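PDB 4ZPO: MCG133388, isoform CRA_f from Mus musculus, which probably mediates calcium-dependent cell adhesion and may help establish and maintain specific neuronal connections in the brain. Local coordinates for residues A[244-256]-A[287-299]. Sequence-based numbering, arbitrary orientation.
Sequences TNGQLDYSFGDHT and YEIHARARDQGQP. With CA (calcium ion), chain C.
Asp249 and Arg294 form a hydrogen-bonded antiparallel pair, Asp249 N giving to Arg294 O (2.7 Å) and Arg294 N returning to Asp249 O. Two residues on, Ser251 N bonds Arg292 O at 3.0 Å, and Gly253 N carries the register to His290 O. Strand 248-252 thus runs against 287-295 with axes 4.4 Å apart and N-to-C directions 151° from each other. Ser251 and Arg292 share one face of this sheet. With Arg292 CG anti to the backbone N (chi1 -169°) and the chain kinked further out, the guanidinium edge faces Ser251 and the turn that follows the strand: NE meets Ser251 OG at 2.9 Å, nearly straight (173°) and in the guanidinium plane. NH2 reaches Asp254 OD1 at 2.9 Å in a salt bridge whose hydrogen-bond geometry is weak. Were Arg292 replaced by an alanine, Asp254 would probably lose its salt-bridge partner across the contact and Ser251 OG the NE donor. Strand 248-252 is an edge strand of one sheet of the Greek-key beta sandwich of the third cadherin domain, EC3, in which 287-295 lies between it and strand 302-310. On the opposite face, Tyr250 packs on Leu235 of strand 231-238, and its OH bonds Ala237 N. Toward EC2, a calcium ion is bound by Asn245 O at 2.5 Å and by Asp295 OD2 at 2.4 Å, its site completed by Asn207, Asn209, Asp239 and Asp241, so the metal joins the two segments at the interdomain junction. Away from the metal, Gln296 NE2 donates to Asp249 OD2 at 3.2 Å from above the carboxylate plane.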
ATOM      1  N   THR A 244     -25.690  -6.866  -8.799  1.00 98.18           N
ATOM      2  CA  THR A 244     -26.938  -6.279  -9.281  1.00 94.76           C
ATOM      3  C   THR A 244     -26.675  -5.242 -10.367  1.00 91.67           C
ATOM      4  O   THR A 244     -27.540  -4.971 -11.199  1.00 87.42           O
ATOM      5  CB  THR A 244     -27.731  -5.621  -8.136  1.00 94.64           C
ATOM      6  OG1 THR A 244     -26.946  -4.579  -7.542  1.00 90.90           O
ATOM      7  CG2 THR A 244     -28.087  -6.649  -7.074  1.00100.14           C
ATOM      8  N   ASN A 245     -25.477  -4.667 -10.353  1.00 91.06           N
ATOM      9  CA  ASN A 245     -25.078  -3.712 -11.378  1.00 86.69           C
ATOM     10  C   ASN A 245     -24.913  -4.386 -12.736  1.00 86.22           C
ATOM     11  O   ASN A 245     -24.895  -3.721 -13.772  1.00 78.82           O
ATOM     12  CB  ASN A 245     -23.778  -3.010 -10.980  1.00 84.92           C
ATOM     13  CG  ASN A 245     -23.950  -2.092  -9.786  1.00 90.13           C
ATOM     14  OD1 ASN A 245     -24.969  -2.135  -9.096  1.00 93.50           O
ATOM     15  ND2 ASN A 245     -22.950  -1.256  -9.534  1.00 93.47           N
ATOM     16  N   GLY A 246     -24.797  -5.713 -12.724  1.00 91.88           N
ATOM     17  CA  GLY A 246     -24.619  -6.481 -13.943  1.00 87.62           C
ATOM     18  C   GLY A 246     -25.876  -7.190 -14.407  1.00 82.72           C
ATOM     19  O   GLY A 246     -25.997  -7.550 -15.577  1.00 77.46           O
ATOM     20  N   GLN A 247     -26.815  -7.401 -13.489  1.00 89.71           N
ATOM     21  CA  GLN A 247     -28.081  -8.039 -13.833  1.00 94.27           C
ATOM     22  C   GLN A 247     -29.031  -7.037 -14.478  1.00 89.89           C
ATOM     23  O   GLN A 247     -29.028  -5.855 -14.133  1.00 87.40           O
ATOM     24  CB  GLN A 247     -28.726  -8.667 -12.596  1.00105.63           C
ATOM     25  CG  GLN A 247     -28.010  -9.912 -12.098  1.00117.82           C
ATOM     26  CD  GLN A 247     -28.737 -10.586 -10.954  1.00129.02           C
ATOM     27  OE1 GLN A 247     -29.060  -9.953  -9.949  1.00133.51           O
ATOM     28  NE2 GLN A 247     -29.004 -11.878 -11.104  1.00132.62           N
ATOM     29  N   LEU A 248     -29.848  -7.513 -15.412  1.00 90.44           N
ATOM     30  CA  LEU A 248     -30.702  -6.624 -16.189  1.00 87.51           C
ATOM     31  C   LEU A 248     -32.118  -7.159 -16.393  1.00 86.69           C
ATOM     32  O   LEU A 248     -32.375  -8.354 -16.235  1.00 87.30           O
ATOM     33  CB  LEU A 248     -30.052  -6.337 -17.545  1.00 83.89           C
ATOM     34  CG  LEU A 248     -29.171  -7.440 -18.142  1.00 86.15           C
ATOM     35  CD1 LEU A 248     -29.994  -8.640 -18.591  1.00 88.42           C
ATOM     36  CD2 LEU A 248     -28.340  -6.893 -19.295  1.00 84.07           C
ATOM     37  N   ASP A 249     -33.029  -6.255 -16.742  1.00 84.40           N
ATOM     38  CA  ASP A 249     -34.415  -6.609 -17.026  1.00 83.80           C
ATOM     39  C   ASP A 249     -34.813  -6.148 -18.424  1.00 83.41           C
ATOM     40  O   ASP A 249     -34.497  -5.030 -18.830  1.00 88.07           O
ATOM     41  CB  ASP A 249     -35.356  -5.990 -15.987  1.00 87.78           C
ATOM     42  CG  ASP A 249     -35.155  -6.563 -14.600  1.00 92.96           C
ATOM     43  OD1 ASP A 249     -35.032  -7.801 -14.480  1.00 97.83           O
ATOM     44  OD2 ASP A 249     -35.114  -5.777 -13.630  1.00 90.65           O
ATOM     45  N   TYR A 250     -35.507  -7.012 -19.157  1.00 79.12           N
ATOM     46  CA  TYR A 250     -35.980  -6.673 -20.495  1.00 71.64           C
ATOM     47  C   TYR A 250     -37.393  -6.095 -20.450  1.00 66.79           C
ATOM     48  O   TYR A 250     -38.209  -6.498 -19.620  1.00 64.66           O
ATOM     49  CB  TYR A 250     -35.951  -7.901 -21.407  1.00 69.26           C
ATOM     50  CG  TYR A 250     -34.575  -8.485 -21.634  1.00 66.65           C
ATOM     51  CD1 TYR A 250     -33.730  -7.966 -22.605  1.00 64.36           C
ATOM     52  CD2 TYR A 250     -34.127  -9.567 -20.887  1.00 71.00           C
ATOM     53  CE1 TYR A 250     -32.472  -8.501 -22.821  1.00 61.82           C
ATOM     54  CE2 TYR A 250     -32.871 -10.109 -21.095  1.00 69.48           C
ATOM     55  CZ  TYR A 250     -32.048  -9.572 -22.063  1.00 64.91           C
ATOM     56  OH  TYR A 250     -30.799 -10.108 -22.274  1.00 68.87           O
ATOM     57  N   SER A 251     -37.673  -5.154 -21.348  1.00 67.97           N
ATOM     58  CA  SER A 251     -39.002  -4.558 -21.462  1.00 70.80           C
ATOM     59  C   SER A 251     -39.151  -3.791 -22.774  1.00 73.47           C
ATOM     60  O   SER A 251     -38.158  -3.404 -23.389  1.00 73.84           O
ATOM     61  CB  SER A 251     -39.282  -3.623 -20.283  1.00 67.93           C
ATOM     62  OG  SER A 251     -38.506  -2.442 -20.375  1.00 68.39           O
ATOM     63  N   PHE A 252     -40.394  -3.574 -23.194  1.00 71.93           N
ATOM     64  CA  PHE A 252     -40.670  -2.745 -24.364  1.00 72.35           C
ATOM     65  C   PHE A 252     -40.328  -1.290 -24.075  1.00 73.10           C
ATOM     66  O   PHE A 252     -40.135  -0.909 -22.919  1.00 81.48           O
ATOM     67  CB  PHE A 252     -42.139  -2.850 -24.782  1.00 81.40           C
ATOM     68  CG  PHE A 252     -42.551  -4.218 -25.240  1.00 85.07           C
ATOM     69  CD1 PHE A 252     -42.112  -4.719 -26.454  1.00 85.66           C
ATOM     70  CD2 PHE A 252     -43.400  -4.994 -24.468  1.00 87.54           C
ATOM     71  CE1 PHE A 252     -42.498  -5.978 -26.882  1.00 86.37           C
ATOM     72  CE2 PHE A 252     -43.791  -6.252 -24.889  1.00 88.09           C
ATOM     73  CZ  PHE A 252     -43.338  -6.745 -26.098  1.00 87.21           C
ATOM     74  N   GLY A 253     -40.259  -0.479 -25.124  1.00 74.58           N
ATOM     75  CA  GLY A 253     -40.119   0.955 -24.958  1.00 83.83           C
ATOM     76  C   GLY A 253     -41.349   1.495 -24.254  1.00 95.25           C
ATOM     77  O   GLY A 253     -42.444   0.955 -24.413  1.00 98.42           O
ATOM     78  N   ASP A 254     -41.170   2.555 -23.472  1.00 99.96           N
ATOM     79  CA  ASP A 254     -42.257   3.102 -22.665  1.00112.38           C
ATOM     80  C   ASP A 254     -43.435   3.590 -23.505  1.00107.22           C
ATOM     81  O   ASP A 254     -44.564   3.657 -23.017  1.00109.97           O
ATOM     82  CB  ASP A 254     -41.741   4.243 -21.786  1.00124.44           C
ATOM     83  CG  ASP A 254     -40.970   3.745 -20.579  1.00128.28           C
ATOM     84  OD1 ASP A 254     -41.354   2.695 -20.022  1.00129.17           O
ATOM     85  OD2 ASP A 254     -39.981   4.400 -20.190  1.00138.26           O
ATOM     86  N   HIS A 255     -43.175   3.923 -24.764  1.00101.54           N
ATOM     87  CA  HIS A 255     -44.231   4.397 -25.651  1.00100.66           C
ATOM     88  C   HIS A 255     -44.492   3.419 -26.791  1.00 97.06           C
ATOM     89  O   HIS A 255     -44.860   3.822 -27.894  1.00 95.61           O
ATOM     90  CB  HIS A 255     -43.880   5.777 -26.206  1.00102.75           C
ATOM     91  CG  HIS A 255     -43.822   6.846 -25.161  1.00108.25           C
ATOM     92  ND1 HIS A 255     -44.951   7.359 -24.558  1.00115.74           N
ATOM     93  CD2 HIS A 255     -42.772   7.498 -24.607  1.00109.61           C
ATOM     94  CE1 HIS A 255     -44.599   8.280 -23.680  1.00119.11           C
ATOM     95  NE2 HIS A 255     -43.281   8.384 -23.690  1.00117.46           N
ATOM     96  N   THR A 256     -44.296   2.134 -26.517  1.00 94.88           N
ATOM     97  CA  THR A 256     -44.611   1.089 -27.482  1.00 90.82           C
ATOM     98  C   THR A 256     -46.117   1.047 -27.724  1.00 98.02           C
ATOM     99  O   THR A 256     -46.905   1.144 -26.783  1.00101.92           O
ATOM    100  CB  THR A 256     -44.120  -0.294 -27.001  1.00 85.58           C
ATOM    101  OG1 THR A 256     -42.699  -0.263 -26.823  1.00 78.50           O
ATOM    102  CG2 THR A 256     -44.476  -1.378 -28.008  1.00 90.22           C
ATOM    103  N   TYR A 287     -43.864  -4.486 -38.308  1.00 97.31           N
ATOM    104  CA  TYR A 287     -43.920  -3.994 -36.938  1.00 92.28           C
ATOM    105  C   TYR A 287     -42.517  -3.669 -36.439  1.00 90.93           C
ATOM    106  O   TYR A 287     -41.578  -4.439 -36.651  1.00 92.16           O
ATOM    107  CB  TYR A 287     -44.583  -5.019 -36.014  1.00 79.37           C
ATOM    108  CG  TYR A 287     -46.023  -5.319 -36.357  1.00 89.68           C
ATOM    109  CD1 TYR A 287     -47.034  -4.425 -36.034  1.00 90.80           C
ATOM    110  CD2 TYR A 287     -46.372  -6.501 -36.995  1.00 92.69           C
ATOM    111  CE1 TYR A 287     -48.353  -4.695 -36.343  1.00 94.64           C
ATOM    112  CE2 TYR A 287     -47.689  -6.782 -37.308  1.00 96.64           C
ATOM    113  CZ  TYR A 287     -48.675  -5.875 -36.980  1.00 99.59           C
ATOM    114  OH  TYR A 287     -49.989  -6.150 -37.290  1.00110.96           O
ATOM    115  N   GLU A 288     -42.374  -2.527 -35.776  1.00 87.53           N
ATOM    116  CA  GLU A 288     -41.074  -2.094 -35.279  1.00 82.33           C
ATOM    117  C   GLU A 288     -41.038  -2.097 -33.752  1.00 78.90           C
ATOM    118  O   GLU A 288     -41.458  -1.137 -33.107  1.00 83.34           O
ATOM    119  CB  GLU A 288     -40.738  -0.704 -35.821  1.00 83.33           C
ATOM    120  CG  GLU A 288     -39.358  -0.209 -35.442  1.00 80.89           C
ATOM    121  CD  GLU A 288     -38.963   1.045 -36.195  1.00 87.31           C
ATOM    122  OE1 GLU A 288     -38.532   2.019 -35.543  1.00 87.96           O
ATOM    123  OE2 GLU A 288     -39.080   1.055 -37.440  1.00 82.61           O
ATOM    124  N   ILE A 289     -40.531  -3.187 -33.184  1.00 73.23           N
ATOM    125  CA  ILE A 289     -40.499  -3.364 -31.737  1.00 73.89           C
ATOM    126  C   ILE A 289     -39.273  -2.705 -31.106  1.00 79.63           C
ATOM    127  O   ILE A 289     -38.144  -2.918 -31.546  1.00 85.25           O
ATOM    128  CB  ILE A 289     -40.512  -4.858 -31.358  1.00 71.69           C
ATOM    129  CG1 ILE A 289     -41.720  -5.556 -31.987  1.00 69.06           C
ATOM    130  CG2 ILE A 289     -40.523  -5.027 -29.844  1.00 71.49           C
ATOM    131  CD1 ILE A 289     -41.796  -7.034 -31.678  1.00 68.66           C
ATOM    132  N   HIS A 290     -39.511  -1.903 -30.072  1.00 77.21           N
ATOM    133  CA  HIS A 290     -38.440  -1.241 -29.340  1.00 73.80           C
ATOM    134  C   HIS A 290     -38.131  -1.991 -28.047  1.00 73.86           C
ATOM    135  O   HIS A 290     -38.929  -1.980 -27.108  1.00 73.79           O
ATOM    136  CB  HIS A 290     -38.820   0.211 -29.037  1.00 80.48           C
ATOM    137  CG  HIS A 290     -37.794   0.957 -28.239  1.00 86.27           C
ATOM    138  ND1 HIS A 290     -38.098   2.093 -27.519  1.00 92.16           N
ATOM    139  CD2 HIS A 290     -36.473   0.737 -28.055  1.00 88.72           C
ATOM    140  CE1 HIS A 290     -37.006   2.537 -26.922  1.00 93.75           C
ATOM    141  NE2 HIS A 290     -36.006   1.732 -27.230  1.00 88.15           N
ATOM    142  N   ALA A 291     -36.970  -2.641 -28.005  1.00 72.55           N
ATOM    143  CA  ALA A 291     -36.557  -3.394 -26.824  1.00 69.81           C
ATOM    144  C   ALA A 291     -35.661  -2.553 -25.921  1.00 71.61           C
ATOM    145  O   ALA A 291     -34.987  -1.632 -26.383  1.00 73.58           O
ATOM    146  CB  ALA A 291     -35.848  -4.674 -27.232  1.00 66.99           C
ATOM    147  N   ARG A 292     -35.654  -2.876 -24.631  1.00 73.05           N
ATOM    148  CA  ARG A 292     -34.900  -2.103 -23.652  1.00 71.62           C
ATOM    149  C   ARG A 292     -34.343  -2.994 -22.544  1.00 65.63           C
ATOM    150  O   ARG A 292     -35.066  -3.804 -21.965  1.00 64.20           O
ATOM    151  CB  ARG A 292     -35.785  -1.008 -23.052  1.00 74.89           C
ATOM    152  CG  ARG A 292     -35.046   0.023 -22.217  1.00 80.82           C
ATOM    153  CD  ARG A 292     -35.565   0.047 -20.788  1.00 88.04           C
ATOM    154  NE  ARG A 292     -37.025   0.019 -20.729  1.00 92.97           N
ATOM    155  CZ  ARG A 292     -37.799   1.096 -20.799  1.00 90.28           C
ATOM    156  NH1 ARG A 292     -37.260   2.300 -20.934  1.00 91.10           N
ATOM    157  NH2 ARG A 292     -39.117   0.970 -20.735  1.00 89.42           N
ATOM    158  N   ALA A 293     -33.053  -2.840 -22.254  1.00 66.21           N
ATOM    159  CA  ALA A 293     -32.404  -3.622 -21.206  1.00 66.44           C
ATOM    160  C   ALA A 293     -32.079  -2.756 -19.994  1.00 69.77           C
ATOM    161  O   ALA A 293     -31.045  -2.091 -19.955  1.00 71.23           O
ATOM    162  CB  ALA A 293     -31.142  -4.279 -21.738  1.00 67.39           C
ATOM    163  N   ARG A 294     -32.967  -2.775 -19.005  1.00 70.49           N
ATOM    164  CA  ARG A 294     -32.814  -1.958 -17.807  1.00 76.90           C
ATOM    165  C   ARG A 294     -31.860  -2.594 -16.801  1.00 79.58           C
ATOM    166  O   ARG A 294     -31.963  -3.784 -16.509  1.00 78.23           O
ATOM    167  CB  ARG A 294     -34.179  -1.726 -17.151  1.00 84.34           C
ATOM    168  CG  ARG A 294     -34.130  -0.896 -15.879  1.00 82.54           C
ATOM    169  CD  ARG A 294     -34.000   0.584 -16.190  1.00 89.47           C
ATOM    170  NE  ARG A 294     -35.197   1.103 -16.844  1.00 98.80           N
ATOM    171  CZ  ARG A 294     -35.385   2.381 -17.155  1.00103.96           C
ATOM    172  NH1 ARG A 294     -36.507   2.762 -17.750  1.00103.73           N
ATOM    173  NH2 ARG A 294     -34.452   3.279 -16.872  1.00110.01           N
ATOM    174  N   ASP A 295     -30.941  -1.797 -16.266  1.00 83.49           N
ATOM    175  CA  ASP A 295     -30.011  -2.269 -15.244  1.00 87.51           C
ATOM    176  C   ASP A 295     -30.705  -2.354 -13.888  1.00 94.69           C
ATOM    177  O   ASP A 295     -31.855  -1.939 -13.744  1.00108.42           O
ATOM    178  CB  ASP A 295     -28.798  -1.346 -15.156  1.00 87.08           C
ATOM    179  CG  ASP A 295     -27.549  -2.067 -14.711  1.00 88.32           C
ATOM    180  OD1 ASP A 295     -27.655  -3.237 -14.292  1.00 93.47           O
ATOM    181  OD2 ASP A 295     -26.461  -1.459 -14.777  1.00 91.07           O
ATOM    182  N   GLN A 296     -30.003  -2.887 -12.892  1.00 89.20           N
ATOM    183  CA  GLN A 296     -30.551  -2.977 -11.541  1.00 88.50           C
ATOM    184  C   GLN A 296     -29.688  -2.227 -10.533  1.00 87.73           C
ATOM    185  O   GLN A 296     -29.852  -2.383  -9.322  1.00 96.49           O
ATOM    186  CB  GLN A 296     -30.700  -4.439 -11.111  1.00 88.02           C
ATOM    187  CG  GLN A 296     -31.787  -5.199 -11.848  1.00 89.47           C
ATOM    188  CD  GLN A 296     -32.042  -6.570 -11.256  1.00 90.95           C
ATOM    189  OE1 GLN A 296     -31.462  -6.933 -10.232  1.00 86.98           O
ATOM    190  NE2 GLN A 296     -32.914  -7.340 -11.898  1.00 96.46           N
ATOM    191  N   GLY A 297     -28.769  -1.413 -11.037  1.00 83.32           N
ATOM    192  CA  GLY A 297     -27.896  -0.636 -10.178  1.00 83.02           C
ATOM    193  C   GLY A 297     -28.448   0.744  -9.885  1.00 97.90           C
ATOM    194  O   GLY A 297     -29.493   1.129 -10.406  1.00 99.71           O
ATOM    195  N   GLN A 298     -27.741   1.490  -9.042  1.00100.10           N
ATOM    196  CA  GLN A 298     -28.144   2.845  -8.686  1.00102.76           C
ATOM    197  C   GLN A 298     -26.996   3.823  -8.925  1.00107.83           C
ATOM    198  O   GLN A 298     -25.992   3.785  -8.212  1.00118.41           O
ATOM    199  CB  GLN A 298     -28.602   2.900  -7.228  1.00107.21           C
ATOM    200  CG  GLN A 298     -29.801   2.015  -6.924  1.00108.29           C
ATOM    201  CD  GLN A 298     -30.148   1.985  -5.449  1.00114.85           C
ATOM    202  OE1 GLN A 298     -29.447   2.569  -4.621  1.00118.06           O
ATOM    203  NE2 GLN A 298     -31.237   1.301  -5.109  1.00114.53           N
ATOM    204  N   PRO A 299     -27.138   4.705  -9.929  1.00103.86           N
ATOM    205  CA  PRO A 299     -28.294   4.852 -10.823  1.00 98.86           C
ATOM    206  C   PRO A 299     -28.419   3.717 -11.837  1.00 91.65           C
ATOM    207  O   PRO A 299     -27.455   2.994 -12.080  1.00 90.13           O
ATOM    208  CB  PRO A 299     -28.019   6.182 -11.545  1.00 98.91           C
ATOM    209  CG  PRO A 299     -26.938   6.854 -10.754  1.00103.15           C
ATOM    210  CD  PRO A 299     -26.125   5.742 -10.182  1.00104.90           C
TER
HETATM  211 CA    CA C 401     -24.235  -1.959 -15.477  1.00 75.49          CA